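Local structure of DUF1896 domain-containing protein (Porphyromonas gingivalis, 2APL) at residues E17-E22 with V65-L70. The protein is of unknown function, an all-helical member of the DUF1896 family whose single chain forms the whole assembly. Residues are numbered along the deposited sequence; the frame is centred on the assembly and turned at random.
Sequences ETYLNE and VLYQGL
Tyr-19 and Leu-20, on helix 3-23, meet Tyr-67 and Leu-70, the two ends of a type II beta turn at the C-terminal side of helix 55-67; the closest CA pair, Tyr-19 CA and Tyr-67 CA, is 8.5 Å apart, so side chains have to span the gap. The turn runs from Tyr-67 to Leu-70 and is closed by Leu-70 N on Tyr-67 O at 2.9 Å, with Gly-69 at positive phi. With chi1 at -173°, Tyr-19 extends its ring away from its own backbone N and over to the turn. Over one face of that ring, offset toward its rim, lies the CD1-CE1 side of Tyr-67, CE1 of Tyr-67 coming to 3.5 Å from CG of Tyr-19. The planes are inclined at 44° with centroids 4.6 Å apart, an oblique pairing that is neither a parallel stack nor a T-shape. At the edge of the Tyr-19 ring, near its plane, sits Leu-70 O, which accepts a hydrogen bond from Tyr-19 OH at 3.1 Å. The donor stands 38° above the carbonyl plane, so the bond misses the lone-pair directions. The remaining contacts are apolar: Tyr-19 CE2 meets Leu-70 CB at 4.0 Å, and Leu-20 CD2 touches Leu-70 CD1 at 4.1 Å. Phe-24 lies against both Tyr-19 and Leu-70, while Ile-34 of helix 31-51 packs on Leu-20, tying the contact into the first three helices. Arg-37 NH1 bonds to the carbonyls of Leu-66 and Gln-68, and Asp-119 OD2 accepts from Gly-69 N. Tyr-19 thus serves two purposes, its ring providing apolar contact and its hydroxyl a partner for a main-chain carbonyl; the chemistry implies a mainly apolar helix-to-turn junction, in which one out-of-plane hydrogen bond engages the Leu-70 carbonyl at the turn.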
ATOM      1  N   GLU A  17      -1.945   5.134  10.157  1.00 30.74           N
ATOM      2  CA  GLU A  17      -2.755   3.934  10.508  1.00 30.51           C
ATOM      3  C   GLU A  17      -3.877   3.712   9.509  1.00 29.88           C
ATOM      4  O   GLU A  17      -4.095   2.591   9.005  1.00 30.22           O
ATOM      5  CB  GLU A  17      -3.263   4.005  11.927  1.00 29.86           C
ATOM      6  CG  GLU A  17      -2.146   3.747  12.980  1.00 28.29           C
ATOM      7  CD  GLU A  17      -2.718   3.851  14.363  1.00 34.53           C
ATOM      8  OE1 GLU A  17      -3.929   4.110  14.477  1.00 35.06           O
ATOM      9  OE2 GLU A  17      -2.005   3.662  15.332  1.00 34.75           O
ATOM     10  N   THR A  18      -4.587   4.774   9.197  1.00 30.19           N
ATOM     11  CA  THR A  18      -5.701   4.705   8.240  1.00 28.84           C
ATOM     12  C   THR A  18      -5.212   4.237   6.831  1.00 30.39           C
ATOM     13  O   THR A  18      -5.797   3.378   6.209  1.00 29.62           O
ATOM     14  CB  THR A  18      -6.419   6.040   8.217  1.00 29.70           C
ATOM     15  OG1 THR A  18      -6.951   6.297   9.539  1.00 31.25           O
ATOM     16  CG2 THR A  18      -7.579   6.050   7.163  1.00 29.36           C
ATOM     17  N   TYR A  19      -4.128   4.835   6.375  1.00 31.09           N
ATOM     18  CA  TYR A  19      -3.570   4.559   5.070  1.00 31.32           C
ATOM     19  C   TYR A  19      -3.150   3.090   4.976  1.00 29.97           C
ATOM     20  O   TYR A  19      -3.441   2.438   3.984  1.00 30.41           O
ATOM     21  CB  TYR A  19      -2.361   5.489   4.823  1.00 31.09           C
ATOM     22  CG  TYR A  19      -1.831   5.354   3.402  1.00 35.70           C
ATOM     23  CD1 TYR A  19      -2.441   6.037   2.389  1.00 34.89           C
ATOM     24  CD2 TYR A  19      -0.690   4.549   3.093  1.00 36.37           C
ATOM     25  CE1 TYR A  19      -2.014   5.942   1.080  1.00 39.90           C
ATOM     26  CE2 TYR A  19      -0.212   4.474   1.751  1.00 38.54           C
ATOM     27  CZ  TYR A  19      -0.920   5.155   0.752  1.00 38.51           C
ATOM     28  OH  TYR A  19      -0.551   5.174  -0.587  1.00 40.93           O
ATOM     29  N   LEU A  20      -2.458   2.588   5.992  1.00 28.92           N
ATOM     30  CA  LEU A  20      -2.090   1.166   6.024  1.00 30.16           C
ATOM     31  C   LEU A  20      -3.313   0.235   6.128  1.00 30.53           C
ATOM     32  O   LEU A  20      -3.399  -0.769   5.413  1.00 29.47           O
ATOM     33  CB  LEU A  20      -1.102   0.882   7.159  1.00 30.91           C
ATOM     34  CG  LEU A  20       0.257   1.612   7.053  1.00 29.14           C
ATOM     35  CD1 LEU A  20       1.060   1.344   8.320  1.00 27.02           C
ATOM     36  CD2 LEU A  20       1.096   1.131   5.854  1.00 29.41           C
ATOM     37  N   ASN A  21      -4.281   0.608   6.970  1.00 29.92           N
ATOM     38  CA  ASN A  21      -5.488  -0.159   7.102  1.00 30.28           C
ATOM     39  C   ASN A  21      -6.122  -0.326   5.736  1.00 31.53           C
ATOM     40  O   ASN A  21      -6.614  -1.439   5.402  1.00 29.98           O
ATOM     41  CB  ASN A  21      -6.529   0.494   8.010  1.00 29.21           C
ATOM     42  CG  ASN A  21      -6.198   0.390   9.467  1.00 32.18           C
ATOM     43  OD1 ASN A  21      -5.261  -0.347   9.901  1.00 29.90           O
ATOM     44  ND2 ASN A  21      -6.908   1.225  10.272  1.00 30.82           N
ATOM     45  N   GLU A  22      -6.066   0.727   4.914  1.00 31.43           N
ATOM     46  CA  GLU A  22      -6.770   0.630   3.615  1.00 34.73           C
ATOM     47  C   GLU A  22      -5.955  -0.074   2.521  1.00 32.37           C
ATOM     48  O   GLU A  22      -6.509  -0.776   1.710  1.00 33.13           O
ATOM     49  CB  GLU A  22      -7.164   2.031   3.105  1.00 34.73           C
ATOM     50  CG  GLU A  22      -8.170   2.761   4.021  1.00 39.83           C
ATOM     51  CD  GLU A  22      -8.356   4.262   3.661  1.00 42.34           C
ATOM     52  OE1 GLU A  22      -7.372   4.907   3.191  1.00 48.46           O
ATOM     53  OE2 GLU A  22      -9.483   4.794   3.874  1.00 48.77           O
ATOM     54  N   VAL A  65       6.829  12.447   3.663  1.00 31.79           N
ATOM     55  CA  VAL A  65       7.698  11.583   4.486  1.00 31.05           C
ATOM     56  C   VAL A  65       6.931  10.354   5.033  1.00 31.81           C
ATOM     57  O   VAL A  65       7.378   9.177   4.938  1.00 29.89           O
ATOM     58  CB  VAL A  65       8.367  12.407   5.653  1.00 30.12           C
ATOM     59  CG1 VAL A  65       9.165  11.509   6.598  1.00 29.88           C
ATOM     60  CG2 VAL A  65       9.413  13.435   5.005  1.00 29.30           C
ATOM     61  N   LEU A  66       5.772  10.653   5.583  1.00 30.77           N
ATOM     62  CA  LEU A  66       4.906   9.602   6.125  1.00 32.09           C
ATOM     63  C   LEU A  66       4.642   8.463   5.115  1.00 31.85           C
ATOM     64  O   LEU A  66       4.726   7.281   5.451  1.00 33.27           O
ATOM     65  CB  LEU A  66       3.598  10.257   6.564  1.00 30.98           C
ATOM     66  CG  LEU A  66       2.731   9.502   7.558  1.00 31.94           C
ATOM     67  CD1 LEU A  66       3.482   9.496   8.923  1.00 27.22           C
ATOM     68  CD2 LEU A  66       1.333  10.173   7.650  1.00 30.82           C
ATOM     69  N   TYR A  67       4.344   8.845   3.874  1.00 32.57           N
ATOM     70  CA  TYR A  67       3.887   7.945   2.813  1.00 33.23           C
ATOM     71  C   TYR A  67       4.958   7.432   1.874  1.00 33.19           C
ATOM     72  O   TYR A  67       4.683   6.585   1.000  1.00 33.82           O
ATOM     73  CB  TYR A  67       2.793   8.641   1.992  1.00 34.87           C
ATOM     74  CG  TYR A  67       1.509   8.964   2.766  1.00 36.90           C
ATOM     75  CD1 TYR A  67       0.925   8.034   3.635  1.00 38.76           C
ATOM     76  CD2 TYR A  67       0.885  10.206   2.622  1.00 37.94           C
ATOM     77  CE1 TYR A  67      -0.260   8.342   4.357  1.00 37.61           C
ATOM     78  CE2 TYR A  67      -0.292  10.522   3.340  1.00 38.57           C
ATOM     79  CZ  TYR A  67      -0.870   9.565   4.166  1.00 39.26           C
ATOM     80  OH  TYR A  67      -2.037   9.878   4.833  1.00 40.40           O
ATOM     81  N   GLN A  68       6.174   7.938   2.060  1.00 31.79           N
ATOM     82  CA  GLN A  68       7.322   7.582   1.251  1.00 33.32           C
ATOM     83  C   GLN A  68       7.494   6.048   1.093  1.00 31.67           C
ATOM     84  O   GLN A  68       7.543   5.335   2.088  1.00 30.77           O
ATOM     85  CB  GLN A  68       8.560   8.186   1.933  1.00 33.87           C
ATOM     86  CG  GLN A  68       9.782   7.367   1.792  1.00 41.62           C
ATOM     87  CD  GLN A  68      10.308   7.578   0.471  1.00 48.36           C
ATOM     88  OE1 GLN A  68      10.252   8.717  -0.016  1.00 53.62           O
ATOM     89  NE2 GLN A  68      10.799   6.500  -0.188  1.00 53.71           N
ATOM     90  N   GLY A  69       7.616   5.585  -0.158  1.00 31.59           N
ATOM     91  CA  GLY A  69       7.817   4.143  -0.484  1.00 30.76           C
ATOM     92  C   GLY A  69       6.562   3.321  -0.248  1.00 30.50           C
ATOM     93  O   GLY A  69       6.579   2.115  -0.400  1.00 30.84           O
ATOM     94  N   LEU A  70       5.458   3.960   0.127  1.00 30.27           N
ATOM     95  CA  LEU A  70       4.204   3.256   0.319  1.00 30.93           C
ATOM     96  C   LEU A  70       3.156   3.638  -0.737  1.00 31.75           C
ATOM     97  O   LEU A  70       1.992   3.374  -0.561  1.00 30.91           O
ATOM     98  CB  LEU A  70       3.634   3.532   1.710  1.00 31.56           C
ATOM     99  CG  LEU A  70       4.472   3.053   2.908  1.00 31.40           C
ATOM    100  CD1 LEU A  70       3.815   3.663   4.141  1.00 31.23           C
ATOM    101  CD2 LEU A  70       4.523   1.481   2.969  1.00 34.24           C
TER